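Local coordinates for protein beta-fructofuranosidase (Bifidobacterium adolescentis, PDB 6NOB) that probably hydrolyses terminal beta-fructofuranoside residues, as in sucrose, in the manner of the glycoside hydrolase family 32 enzymes to which it belongs, at residues T4-S8 with V67-G71; D284-M288 with W356-G360; D531-A537 with L550-D556. One frame throughout, in Å; residues are numbered along the deposited sequence.

Interaction 1 of 3, residues T4-S8 with V67-G71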
ATOM      1  N   THR A   4     -29.138  23.612   1.581  1.00 86.36           N
ATOM      2  CA  THR A   4     -28.013  24.268   2.238  1.00 87.10           C
ATOM      3  C   THR A   4     -27.599  23.497   3.494  1.00 85.03           C
ATOM      4  O   THR A   4     -28.345  23.437   4.474  1.00 92.09           O
ATOM      5  CB  THR A   4     -28.354  25.731   2.603  1.00 92.20           C
ATOM      6  OG1 THR A   4     -28.307  26.540   1.423  1.00 93.14           O
ATOM      7  CG2 THR A   4     -27.357  26.284   3.610  1.00 91.07           C
ATOM      8  N   TYR A   5     -26.412  22.897   3.448  1.00 74.21           N
ATOM      9  CA  TYR A   5     -25.857  22.135   4.559  1.00 70.45           C
ATOM     10  C   TYR A   5     -24.908  23.016   5.362  1.00 70.23           C
ATOM     11  O   TYR A   5     -24.124  23.782   4.792  1.00 67.37           O
ATOM     12  CB  TYR A   5     -25.123  20.890   4.050  1.00 66.64           C
ATOM     13  CG  TYR A   5     -24.873  19.836   5.106  1.00 68.94           C
ATOM     14  CD1 TYR A   5     -25.931  19.171   5.716  1.00 70.70           C
ATOM     15  CD2 TYR A   5     -23.578  19.496   5.487  1.00 64.28           C
ATOM     16  CE1 TYR A   5     -25.709  18.203   6.681  1.00 69.14           C
ATOM     17  CE2 TYR A   5     -23.345  18.530   6.453  1.00 65.23           C
ATOM     18  CZ  TYR A   5     -24.416  17.888   7.044  1.00 67.21           C
ATOM     19  OH  TYR A   5     -24.195  16.926   8.002  1.00 70.77           O
ATOM     20  N   SER A   6     -24.971  22.900   6.690  1.00 71.42           N
ATOM     21  CA  SER A   6     -24.249  23.809   7.569  1.00 66.47           C
ATOM     22  C   SER A   6     -23.659  23.058   8.755  1.00 65.03           C
ATOM     23  O   SER A   6     -24.300  22.164   9.314  1.00 67.29           O
ATOM     24  CB  SER A   6     -25.171  24.926   8.069  1.00 70.65           C
ATOM     25  OG  SER A   6     -24.444  26.117   8.306  1.00 78.02           O
ATOM     26  N   ILE A   7     -22.432  23.432   9.137  1.00 60.51           N
ATOM     27  CA  ILE A   7     -21.764  22.888  10.314  1.00 59.15           C
ATOM     28  C   ILE A   7     -21.053  24.015  11.054  1.00 62.36           C
ATOM     29  O   ILE A   7     -20.839  25.105  10.520  1.00 63.37           O
ATOM     30  CB  ILE A   7     -20.746  21.773   9.973  1.00 52.29           C
ATOM     31  CG1 ILE A   7     -19.592  22.336   9.140  1.00 50.52           C
ATOM     32  CG2 ILE A   7     -21.425  20.608   9.266  1.00 53.05           C
ATOM     33  CD1 ILE A   7     -18.402  21.404   9.041  1.00 44.42           C
ATOM     34  N   SER A   8     -20.682  23.733  12.303  1.00 63.13           N
ATOM     35  CA  SER A   8     -19.925  24.655  13.139  1.00 59.85           C
ATOM     36  C   SER A   8     -18.568  24.046  13.464  1.00 62.48           C
ATOM     37  O   SER A   8     -18.471  22.852  13.769  1.00 63.04           O
ATOM     38  CB  SER A   8     -20.682  24.978  14.431  1.00 61.69           C
ATOM     39  OG  SER A   8     -20.354  26.273  14.903  1.00 67.45           O
ATOM     40  N   VAL A  67     -19.732  26.983   8.701  1.00 58.20           N
ATOM     41  CA  VAL A  67     -19.425  26.636   7.319  1.00 54.67           C
ATOM     42  C   VAL A  67     -20.721  26.228   6.632  1.00 60.11           C
ATOM     43  O   VAL A  67     -21.456  25.369   7.138  1.00 61.99           O
ATOM     44  CB  VAL A  67     -18.378  25.512   7.236  1.00 50.61           C
ATOM     45  CG1 VAL A  67     -17.911  25.326   5.800  1.00 47.76           C
ATOM     46  CG2 VAL A  67     -17.203  25.812   8.158  1.00 45.19           C
ATOM     47  N   ALA A  68     -21.000  26.841   5.484  1.00 60.16           N
ATOM     48  CA  ALA A  68     -22.254  26.635   4.774  1.00 59.51           C
ATOM     49  C   ALA A  68     -21.967  26.188   3.350  1.00 59.72           C
ATOM     50  O   ALA A  68     -21.136  26.790   2.662  1.00 56.18           O
ATOM     51  CB  ALA A  68     -23.100  27.913   4.765  1.00 59.96           C
ATOM     52  N   ALA A  69     -22.657  25.137   2.914  1.00 59.31           N
ATOM     53  CA  ALA A  69     -22.551  24.626   1.556  1.00 51.29           C
ATOM     54  C   ALA A  69     -23.899  24.746   0.859  1.00 54.72           C
ATOM     55  O   ALA A  69     -24.949  24.558   1.479  1.00 58.75           O
ATOM     56  CB  ALA A  69     -22.091  23.167   1.545  1.00 47.75           C
ATOM     57  N   SER A  70     -23.864  25.062  -0.433  1.00 54.71           N
ATOM     58  CA  SER A  70     -25.072  25.104  -1.245  1.00 62.16           C
ATOM     59  C   SER A  70     -24.683  24.801  -2.682  1.00 61.14           C
ATOM     60  O   SER A  70     -23.735  25.390  -3.208  1.00 57.80           O
ATOM     61  CB  SER A  70     -25.771  26.466  -1.148  1.00 69.72           C
ATOM     62  OG  SER A  70     -27.125  26.387  -1.568  1.00 80.18           O
ATOM     63  N   GLY A  71     -25.413  23.884  -3.306  1.00 62.80           N
ATOM     64  CA  GLY A  71     -25.087  23.437  -4.640  1.00 59.15           C
ATOM     65  C   GLY A  71     -23.946  22.452  -4.714  1.00 61.83           C
ATOM     66  O   GLY A  71     -23.535  22.087  -5.823  1.00 60.67           O
TER

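Interaction 2 of 3, residues D284-M288 with W356-G360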
ATOM      1  N   ASP A 284      27.913   6.653 -10.556  1.00 46.93           N
ATOM      2  CA  ASP A 284      27.559   8.053 -10.735  1.00 42.50           C
ATOM      3  C   ASP A 284      26.154   8.242 -11.295  1.00 43.30           C
ATOM      4  O   ASP A 284      25.780   9.372 -11.623  1.00 44.68           O
ATOM      5  CB  ASP A 284      28.576   8.741 -11.651  1.00 49.19           C
ATOM      6  CG  ASP A 284      29.984   8.712 -11.085  1.00 56.79           C
ATOM      7  OD1 ASP A 284      30.136   8.898  -9.858  1.00 57.33           O
ATOM      8  OD2 ASP A 284      30.936   8.498 -11.867  1.00 59.32           O
ATOM      9  N   ARG A 285      25.367   7.173 -11.406  1.00 37.81           N
ATOM     10  CA  ARG A 285      24.011   7.262 -11.928  1.00 38.28           C
ATOM     11  C   ARG A 285      23.034   6.622 -10.953  1.00 39.44           C
ATOM     12  O   ARG A 285      23.354   5.622 -10.304  1.00 43.82           O
ATOM     13  CB  ARG A 285      23.897   6.584 -13.302  1.00 39.35           C
ATOM     14  CG  ARG A 285      24.834   7.154 -14.362  1.00 37.61           C
ATOM     15  CD  ARG A 285      24.636   6.475 -15.713  1.00 39.94           C
ATOM     16  NE  ARG A 285      23.431   6.942 -16.394  1.00 44.13           N
ATOM     17  CZ  ARG A 285      23.373   8.039 -17.144  1.00 38.87           C
ATOM     18  NH1 ARG A 285      24.454   8.788 -17.312  1.00 35.18           N
ATOM     19  NH2 ARG A 285      22.233   8.389 -17.723  1.00 37.06           N
ATOM     20  N   ALA A 286      21.847   7.214 -10.846  1.00 40.11           N
ATOM     21  CA  ALA A 286      20.738   6.612 -10.122  1.00 36.78           C
ATOM     22  C   ALA A 286      19.898   5.783 -11.084  1.00 41.03           C
ATOM     23  O   ALA A 286      19.824   6.078 -12.278  1.00 40.85           O
ATOM     24  CB  ALA A 286      19.874   7.682  -9.456  1.00 31.19           C
ATOM     25  N   TYR A 287      19.259   4.744 -10.555  1.00 38.32           N
ATOM     26  CA  TYR A 287      18.554   3.777 -11.382  1.00 34.03           C
ATOM     27  C   TYR A 287      17.078   3.722 -11.013  1.00 38.41           C
ATOM     28  O   TYR A 287      16.716   3.771  -9.834  1.00 44.99           O
ATOM     29  CB  TYR A 287      19.203   2.395 -11.264  1.00 34.49           C
ATOM     30  CG  TYR A 287      20.498   2.324 -12.034  1.00 36.51           C
ATOM     31  CD1 TYR A 287      21.685   2.784 -11.474  1.00 35.72           C
ATOM     32  CD2 TYR A 287      20.529   1.839 -13.337  1.00 37.12           C
ATOM     33  CE1 TYR A 287      22.875   2.741 -12.183  1.00 37.74           C
ATOM     34  CE2 TYR A 287      21.712   1.790 -14.054  1.00 34.92           C
ATOM     35  CZ  TYR A 287      22.880   2.243 -13.472  1.00 39.48           C
ATOM     36  OH  TYR A 287      24.061   2.198 -14.180  1.00 40.08           O
ATOM     37  N   MET A 288      16.235   3.621 -12.043  1.00 32.79           N
ATOM     38  CA  MET A 288      14.784   3.658 -11.910  1.00 30.34           C
ATOM     39  C   MET A 288      14.198   2.444 -12.617  1.00 36.91           C
ATOM     40  O   MET A 288      14.474   2.220 -13.802  1.00 35.21           O
ATOM     41  CB  MET A 288      14.217   4.956 -12.504  1.00 30.89           C
ATOM     42  CG  MET A 288      12.696   4.989 -12.671  1.00 34.43           C
ATOM     43  SD  MET A 288      12.118   6.280 -13.806  1.00 34.27           S
ATOM     44  CE  MET A 288      12.623   7.779 -12.963  1.00 32.71           C
ATOM     45  N   TRP A 356      16.702  10.744 -18.556  1.00 38.05           N
ATOM     46  CA  TRP A 356      16.699   9.371 -18.071  1.00 34.14           C
ATOM     47  C   TRP A 356      16.952   8.434 -19.244  1.00 38.33           C
ATOM     48  O   TRP A 356      16.165   8.395 -20.196  1.00 44.95           O
ATOM     49  CB  TRP A 356      15.383   9.055 -17.360  1.00 29.79           C
ATOM     50  CG  TRP A 356      15.322   9.740 -16.030  1.00 36.89           C
ATOM     51  CD1 TRP A 356      14.889  11.010 -15.781  1.00 39.43           C
ATOM     52  CD2 TRP A 356      15.757   9.211 -14.771  1.00 36.52           C
ATOM     53  NE1 TRP A 356      15.009  11.298 -14.442  1.00 38.72           N
ATOM     54  CE2 TRP A 356      15.540  10.210 -13.801  1.00 35.60           C
ATOM     55  CE3 TRP A 356      16.296   7.986 -14.369  1.00 36.71           C
ATOM     56  CZ2 TRP A 356      15.843  10.020 -12.454  1.00 34.81           C
ATOM     57  CZ3 TRP A 356      16.599   7.802 -13.030  1.00 38.03           C
ATOM     58  CH2 TRP A 356      16.371   8.814 -12.090  1.00 32.63           C
ATOM     59  N   ARG A 357      18.057   7.700 -19.174  1.00 40.13           N
ATOM     60  CA  ARG A 357      18.516   6.840 -20.256  1.00 42.15           C
ATOM     61  C   ARG A 357      17.896   5.455 -20.121  1.00 42.52           C
ATOM     62  O   ARG A 357      17.968   4.840 -19.054  1.00 45.03           O
ATOM     63  CB  ARG A 357      20.042   6.749 -20.223  1.00 42.27           C
ATOM     64  CG  ARG A 357      20.676   5.990 -21.367  1.00 42.43           C
ATOM     65  CD  ARG A 357      22.192   6.027 -21.233  1.00 42.30           C
ATOM     66  NE  ARG A 357      22.657   5.244 -20.090  1.00 45.84           N
ATOM     67  CZ  ARG A 357      23.867   5.351 -19.550  1.00 47.76           C
ATOM     68  NH1 ARG A 357      24.740   6.220 -20.043  1.00 45.17           N
ATOM     69  NH2 ARG A 357      24.205   4.592 -18.515  1.00 40.25           N
ATOM     70  N   TYR A 358      17.287   4.969 -21.201  1.00 39.86           N
ATOM     71  CA  TYR A 358      16.691   3.639 -21.180  1.00 40.48           C
ATOM     72  C   TYR A 358      17.784   2.578 -21.202  1.00 39.50           C
ATOM     73  O   TYR A 358      18.652   2.581 -22.080  1.00 41.03           O
ATOM     74  CB  TYR A 358      15.743   3.458 -22.366  1.00 42.00           C
ATOM     75  CG  TYR A 358      15.071   2.101 -22.415  1.00 37.82           C
ATOM     76  CD1 TYR A 358      14.659   1.468 -21.250  1.00 36.26           C
ATOM     77  CD2 TYR A 358      14.848   1.454 -23.627  1.00 38.03           C
ATOM     78  CE1 TYR A 358      14.049   0.229 -21.286  1.00 37.97           C
ATOM     79  CE2 TYR A 358      14.237   0.213 -23.673  1.00 35.82           C
ATOM     80  CZ  TYR A 358      13.841  -0.395 -22.498  1.00 39.06           C
ATOM     81  OH  TYR A 358      13.233  -1.629 -22.528  1.00 40.50           O
ATOM     82  N   GLU A 359      17.741   1.667 -20.231  1.00 37.76           N
ATOM     83  CA  GLU A 359      18.765   0.643 -20.074  1.00 36.17           C
ATOM     84  C   GLU A 359      18.295  -0.748 -20.480  1.00 40.51           C
ATOM     85  O   GLU A 359      19.059  -1.710 -20.336  1.00 42.21           O
ATOM     86  CB  GLU A 359      19.257   0.612 -18.621  1.00 37.11           C
ATOM     87  CG  GLU A 359      19.821   1.933 -18.116  1.00 36.14           C
ATOM     88  CD  GLU A 359      21.316   2.056 -18.349  1.00 41.36           C
ATOM     89  OE1 GLU A 359      21.857   3.170 -18.194  1.00 39.35           O
ATOM     90  OE2 GLU A 359      21.953   1.036 -18.690  1.00 44.75           O
ATOM     91  N   GLY A 360      17.071  -0.888 -20.981  1.00 40.21           N
ATOM     92  CA  GLY A 360      16.531  -2.184 -21.310  1.00 33.35           C
ATOM     93  C   GLY A 360      15.792  -2.793 -20.136  1.00 37.14           C
ATOM     94  O   GLY A 360      15.783  -2.248 -19.027  1.00 38.15           O
TER
HETATM   95  O   HOH W   1      24.286   1.313 -16.475  1.00 50.21           O

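Interaction 3 of 3, residues D531-A537 with L550-D556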
ATOM      1  N   ASP A 531       0.529 -32.920  12.495  1.00 65.40           N
ATOM      2  CA  ASP A 531      -0.675 -32.172  12.159  1.00 63.62           C
ATOM      3  C   ASP A 531      -1.069 -31.257  13.311  1.00 64.22           C
ATOM      4  O   ASP A 531      -0.994 -31.637  14.482  1.00 68.15           O
ATOM      5  CB  ASP A 531      -1.822 -33.131  11.840  1.00 61.20           C
ATOM      6  CG  ASP A 531      -1.713 -33.733  10.453  1.00 62.26           C
ATOM      7  OD1 ASP A 531      -0.702 -33.473   9.769  1.00 60.51           O
ATOM      8  OD2 ASP A 531      -2.636 -34.473  10.049  1.00 65.65           O
ATOM      9  N   ALA A 532      -1.489 -30.039  12.973  1.00 56.25           N
ATOM     10  CA  ALA A 532      -1.832 -29.054  13.985  1.00 56.61           C
ATOM     11  C   ALA A 532      -2.841 -28.070  13.413  1.00 55.53           C
ATOM     12  O   ALA A 532      -2.966 -27.915  12.195  1.00 61.69           O
ATOM     13  CB  ALA A 532      -0.590 -28.311  14.490  1.00 57.70           C
ATOM     14  N   ILE A 533      -3.553 -27.397  14.314  1.00 54.12           N
ATOM     15  CA  ILE A 533      -4.587 -26.439  13.943  1.00 56.74           C
ATOM     16  C   ILE A 533      -4.558 -25.276  14.928  1.00 59.21           C
ATOM     17  O   ILE A 533      -4.435 -25.475  16.140  1.00 58.96           O
ATOM     18  CB  ILE A 533      -5.982 -27.101  13.903  1.00 55.84           C
ATOM     19  CG1 ILE A 533      -7.060 -26.072  13.566  1.00 53.87           C
ATOM     20  CG2 ILE A 533      -6.291 -27.802  15.219  1.00 58.31           C
ATOM     21  CD1 ILE A 533      -8.181 -26.634  12.721  1.00 60.83           C
ATOM     22  N   MET A 534      -4.659 -24.057  14.397  1.00 56.53           N
ATOM     23  CA  MET A 534      -4.711 -22.842  15.203  1.00 49.61           C
ATOM     24  C   MET A 534      -5.911 -22.019  14.754  1.00 49.61           C
ATOM     25  O   MET A 534      -5.902 -21.453  13.655  1.00 49.36           O
ATOM     26  CB  MET A 534      -3.416 -22.035  15.079  1.00 47.28           C
ATOM     27  CG  MET A 534      -2.248 -22.593  15.883  1.00 50.69           C
ATOM     28  SD  MET A 534      -0.689 -21.740  15.562  1.00 53.76           S
ATOM     29  CE  MET A 534      -1.011 -20.136  16.293  1.00 51.76           C
ATOM     30  N   VAL A 535      -6.942 -21.959  15.593  1.00 51.44           N
ATOM     31  CA  VAL A 535      -8.104 -21.111  15.337  1.00 53.71           C
ATOM     32  C   VAL A 535      -7.723 -19.681  15.709  1.00 55.50           C
ATOM     33  O   VAL A 535      -7.534 -19.366  16.885  1.00 56.58           O
ATOM     34  CB  VAL A 535      -9.330 -21.582  16.126  1.00 55.73           C
ATOM     35  CG1 VAL A 535     -10.496 -20.624  15.924  1.00 54.52           C
ATOM     36  CG2 VAL A 535      -9.712 -23.000  15.724  1.00 46.93           C
ATOM     37  N   LEU A 536      -7.604 -18.813  14.705  1.00 51.94           N
ATOM     38  CA  LEU A 536      -7.144 -17.451  14.943  1.00 49.24           C
ATOM     39  C   LEU A 536      -8.292 -16.482  15.206  1.00 48.75           C
ATOM     40  O   LEU A 536      -8.165 -15.591  16.054  1.00 50.21           O
ATOM     41  CB  LEU A 536      -6.314 -16.963  13.753  1.00 46.81           C
ATOM     42  CG  LEU A 536      -5.223 -17.907  13.240  1.00 42.88           C
ATOM     43  CD1 LEU A 536      -4.489 -17.288  12.058  1.00 38.07           C
ATOM     44  CD2 LEU A 536      -4.244 -18.266  14.351  1.00 42.27           C
ATOM     45  N   ALA A 537      -9.409 -16.632  14.498  1.00 46.08           N
ATOM     46  CA  ALA A 537     -10.531 -15.720  14.658  1.00 45.40           C
ATOM     47  C   ALA A 537     -11.777 -16.336  14.045  1.00 50.73           C
ATOM     48  O   ALA A 537     -11.704 -17.206  13.172  1.00 50.62           O
ATOM     49  CB  ALA A 537     -10.247 -14.357  14.017  1.00 49.76           C
ATOM     50  N   LEU A 550     -11.177 -18.452  10.735  1.00 48.29           N
ATOM     51  CA  LEU A 550      -9.826 -18.219  10.239  1.00 47.17           C
ATOM     52  C   LEU A 550      -8.869 -19.152  10.967  1.00 46.59           C
ATOM     53  O   LEU A 550      -8.752 -19.090  12.196  1.00 50.05           O
ATOM     54  CB  LEU A 550      -9.414 -16.760  10.439  1.00 47.42           C
ATOM     55  CG  LEU A 550      -7.986 -16.389  10.033  1.00 45.76           C
ATOM     56  CD1 LEU A 550      -7.794 -16.608   8.544  1.00 39.53           C
ATOM     57  CD2 LEU A 550      -7.671 -14.949  10.416  1.00 45.70           C
ATOM     58  N   LEU A 551      -8.182 -20.007  10.212  1.00 46.78           N
ATOM     59  CA  LEU A 551      -7.301 -21.011  10.785  1.00 44.10           C
ATOM     60  C   LEU A 551      -5.922 -20.951  10.148  1.00 50.18           C
ATOM     61  O   LEU A 551      -5.774 -20.598   8.975  1.00 53.46           O
ATOM     62  CB  LEU A 551      -7.847 -22.432  10.594  1.00 45.97           C
ATOM     63  CG  LEU A 551      -9.347 -22.675  10.717  1.00 54.22           C
ATOM     64  CD1 LEU A 551      -9.677 -24.082  10.249  1.00 54.67           C
ATOM     65  CD2 LEU A 551      -9.793 -22.469  12.149  1.00 56.23           C
ATOM     66  N   LEU A 552      -4.916 -21.300  10.942  1.00 52.38           N
ATOM     67  CA  LEU A 552      -3.659 -21.824  10.430  1.00 49.82           C
ATOM     68  C   LEU A 552      -3.651 -23.319  10.712  1.00 51.16           C
ATOM     69  O   LEU A 552      -3.789 -23.735  11.867  1.00 55.32           O
ATOM     70  CB  LEU A 552      -2.448 -21.150  11.072  1.00 46.15           C
ATOM     71  CG  LEU A 552      -1.132 -21.527  10.387  1.00 46.77           C
ATOM     72  CD1 LEU A 552      -0.977 -20.801   9.053  1.00 45.33           C
ATOM     73  CD2 LEU A 552       0.062 -21.274  11.292  1.00 43.75           C
ATOM     74  N   GLN A 553      -3.513 -24.124   9.664  1.00 50.11           N
ATOM     75  CA  GLN A 553      -3.655 -25.566   9.798  1.00 50.83           C
ATOM     76  C   GLN A 553      -2.544 -26.264   9.034  1.00 50.75           C
ATOM     77  O   GLN A 553      -2.248 -25.901   7.892  1.00 47.62           O
ATOM     78  CB  GLN A 553      -5.023 -26.027   9.285  1.00 49.94           C
ATOM     79  CG  GLN A 553      -5.220 -27.526   9.301  1.00 47.95           C
ATOM     80  CD  GLN A 553      -6.671 -27.913   9.116  1.00 55.17           C
ATOM     81  OE1 GLN A 553      -7.153 -28.865   9.728  1.00 59.67           O
ATOM     82  NE2 GLN A 553      -7.379 -27.171   8.270  1.00 54.53           N
ATOM     83  N   ARG A 554      -1.929 -27.256   9.668  1.00 54.29           N
ATOM     84  CA  ARG A 554      -0.917 -28.086   9.032  1.00 55.39           C
ATOM     85  C   ARG A 554      -1.454 -29.500   8.888  1.00 59.49           C
ATOM     86  O   ARG A 554      -1.985 -30.069   9.848  1.00 64.17           O
ATOM     87  CB  ARG A 554       0.387 -28.098   9.832  1.00 53.22           C
ATOM     88  CG  ARG A 554       1.475 -28.939   9.182  1.00 56.24           C
ATOM     89  CD  ARG A 554       2.831 -28.681   9.808  1.00 55.00           C
ATOM     90  NE  ARG A 554       2.856 -29.055  11.217  1.00 53.75           N
ATOM     91  CZ  ARG A 554       3.847 -28.759  12.049  1.00 55.69           C
ATOM     92  NH1 ARG A 554       4.900 -28.079  11.612  1.00 52.52           N
ATOM     93  NH2 ARG A 554       3.784 -29.139  13.317  1.00 57.10           N
ATOM     94  N   THR A 555      -1.316 -30.061   7.689  1.00 60.84           N
ATOM     95  CA  THR A 555      -1.807 -31.401   7.397  1.00 56.76           C
ATOM     96  C   THR A 555      -0.813 -32.086   6.475  1.00 58.67           C
ATOM     97  O   THR A 555      -0.578 -31.613   5.359  1.00 57.46           O
ATOM     98  CB  THR A 555      -3.197 -31.351   6.756  1.00 56.37           C
ATOM     99  OG1 THR A 555      -4.103 -30.678   7.638  1.00 60.13           O
ATOM    100  CG2 THR A 555      -3.706 -32.756   6.491  1.00 52.34           C
ATOM    101  N   ASP A 556      -0.234 -33.189   6.947  1.00 59.91           N
ATOM    102  CA  ASP A 556       0.743 -33.965   6.184  1.00 61.75           C
ATOM    103  C   ASP A 556       1.883 -33.079   5.685  1.00 59.84           C
ATOM    104  O   ASP A 556       2.264 -33.105   4.514  1.00 61.18           O
ATOM    105  CB  ASP A 556       0.071 -34.707   5.026  1.00 63.12           C
ATOM    106  CG  ASP A 556      -1.105 -35.552   5.479  1.00 75.27           C
ATOM    107  OD1 ASP A 556      -1.070 -36.058   6.622  1.00 78.17           O
ATOM    108  OD2 ASP A 556      -2.063 -35.714   4.693  1.00 81.36           O
TER

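Interaction 1 of 3, residues T4-S8 with V67-G71
Tyr5 and Ala69 bind each other twice through their backbones. Ala69 N donates to Tyr5 O at 2.7 Å, nearly straight at 171°. Tyr5 N returns a more bent bond to Ala69 O, 137° at the hydrogen. Ile7 and Val67 form the second hydrogen-bonded pair. Val67 N reaches Ile7 O at 2.8 Å, and Ile7 N donates to Val67 O at 2.9 Å. Val67 O also takes a weak bond from Ser6 OG, so one carbonyl serves a backbone and a side-chain donor. Between these pairs Ser6 faces Ala68 as a non-hydrogen-bonded pair. Beyond the Tyr5–Ala69 pair Thr4 OG1 and Ser70 OG lie 3.2 Å apart and share a hydrogen bond. Ser70 OG is turned anti to its own backbone nitrogen (chi1 -161°), which sets it beside the Thr4 hydroxyl.

The two strands are antiparallel, their axes 4.7 Å apart. Strand 5-10 is one of the two outermost strands, within this chain, of a four-stranded antiparallel sheet in the N-terminal region. Strand 64-70 continues the sheet to strand 30-34, through backbone bonds such as Ala68 with Thr32.

The apolar packing lies on the face of Tyr5, Ile7, Val67 and Ala69. Ile7 and Val67 stand side by side, with Ile7 CG1 3.9 Å from Val67 CB. Met95 touches Ile7, Val67 and Ala69, while Leu17 and Leu19 of strand 16-23 reach Val67. The Tyr5 ring turns off from strand 64-70. Ser6 and Ala68 are on the other face, and the Thr4 and Ser70 hydroxyls lie on that side.

The contact therefore relies chiefly on backbone bonds, with an apolar face turned toward Met95 and a small, largely hydroxyl-bearing face on the reverse.

Interaction 2 of 3, residues D284-M288 with W356-G360
Trp356 receives the methyl group of Met288 squarely on one face of its indole. Met288 CE stands 3.7 Å from the centroid of the six-membered ring and only 2° off the ring normal, a CH-pi contact. The sulfur lies farther off, above the same ring, so the pair is also a Met-aromatic contact. Met288 bends at its last torsion (chi3 -64°), which carries the methyl over the ring. Nearer the backbone, Met288 CB touches Trp356 CZ3 at 3.7 Å. Ala286 O approaches the same CZ3 obliquely. Val272 of strand 268-273 touches both Met288 and Trp356.

Strands 285-295 and 357-365 belong to one mixed sheet of the family 32 catalytic domain, a five-bladed beta-propeller. They are not neighbours in it. Strand 337-347 runs between them, and the segment axes are 9.1 Å apart at their closest. The contact is made mostly by side chains, with no backbone hydrogen bond between the two segments.

Arg285 and Arg357 make the second half of the contact. Their guanidinium groups lie flat on each other, centres 3.6 Å apart and planes 15° apart, although the two side chains cross at about a right angle. Arg285 NE sits over the face of the other group, 3.3 Å from Arg357 NH2. Both are donors, so no hydrogen bond joins them. Glu359 probably offsets part of the like charge. Its OE1 lies in the guanidinium plane of Arg357 and forms a salt bridge, accepting from both NE and NH2, the latter at 2.8 Å on the syn lone pair. Ser345 OG, on the intervening strand, hydrogen-bonds to both Arg285 NE and Glu359 OE1. A water donates to Glu359 OE2 and meets Tyr287 OH, which is also bonded to Asp282 N.

Interaction 3 of 3, residues D531-A537 with L550-D556
Val535 and Leu551 lie side by side and point the same way, with Val535 CG2 3.6 Å from Leu551 CD2. They sit in an antiparallel beta hairpin, strands 532-540 and 547-555, within the C-terminal beta-sandwich of this family 32 enzyme. On the same face Ile533 crosses Leu551 at a slant, CD1 to CD1 3.9 Å, and Ile533 CD1 also reaches Gln553 OE1.

The opposite face carries Met534, Leu552 and Leu550. Met534 CB is 4.2 Å from Leu552 CB, but the rest of the methionine turns toward Val583 and Val585 of strand 582-588. A classic beta bulge shifts the register here: Leu536 and Ala537 both face Leu550. Leu550 O accepts from Leu536 N at 2.8 Å and weakly from Ala537 N. The Leu536 side chain slants across Leu550, with CB 4.1 Å from Leu550 CG. Arg554, also on this face, bends so that NE donates to Ala530 O.

At the other end Asp531 reaches the backbone N of Asp556. CG lies anti to the carbonyl carbon (chi1 -78°), which brings OD1 within range of the far strand. Asp556 N meets Asp531 OD1 at 2.9 Å, on the syn side and 23° out of the carboxylate plane. With an alanine here the OD1 acceptor is gone, and Asp556 N would probably be left without its mate. Asp531 OD2 and Asp556 OD1, two like charges, lie 4.1 Å apart.

Overall arrangement
The three contacts lie far apart in a single chain and follow one another along it, each closing before the next opens. Interaction 1 belongs to a small N-terminal sheet, interaction 2 to the propeller and interaction 3 to the C-terminal sandwich. The centres of interaction 1 and interaction 2 are about 51 Å apart. Those of interaction 1 and interaction 3 are about 53 Å apart. Those of interaction 2 and interaction 3 are about 47 Å apart. Nearest atoms stay at least about 35 Å apart, so none touches another. Interactions 1 and 3 join adjacent antiparallel strands, whereas interaction 2 reaches over an intervening one. A bound PEG molecule lies about 5 Å from the Tyr287 side chain, beside interaction 2.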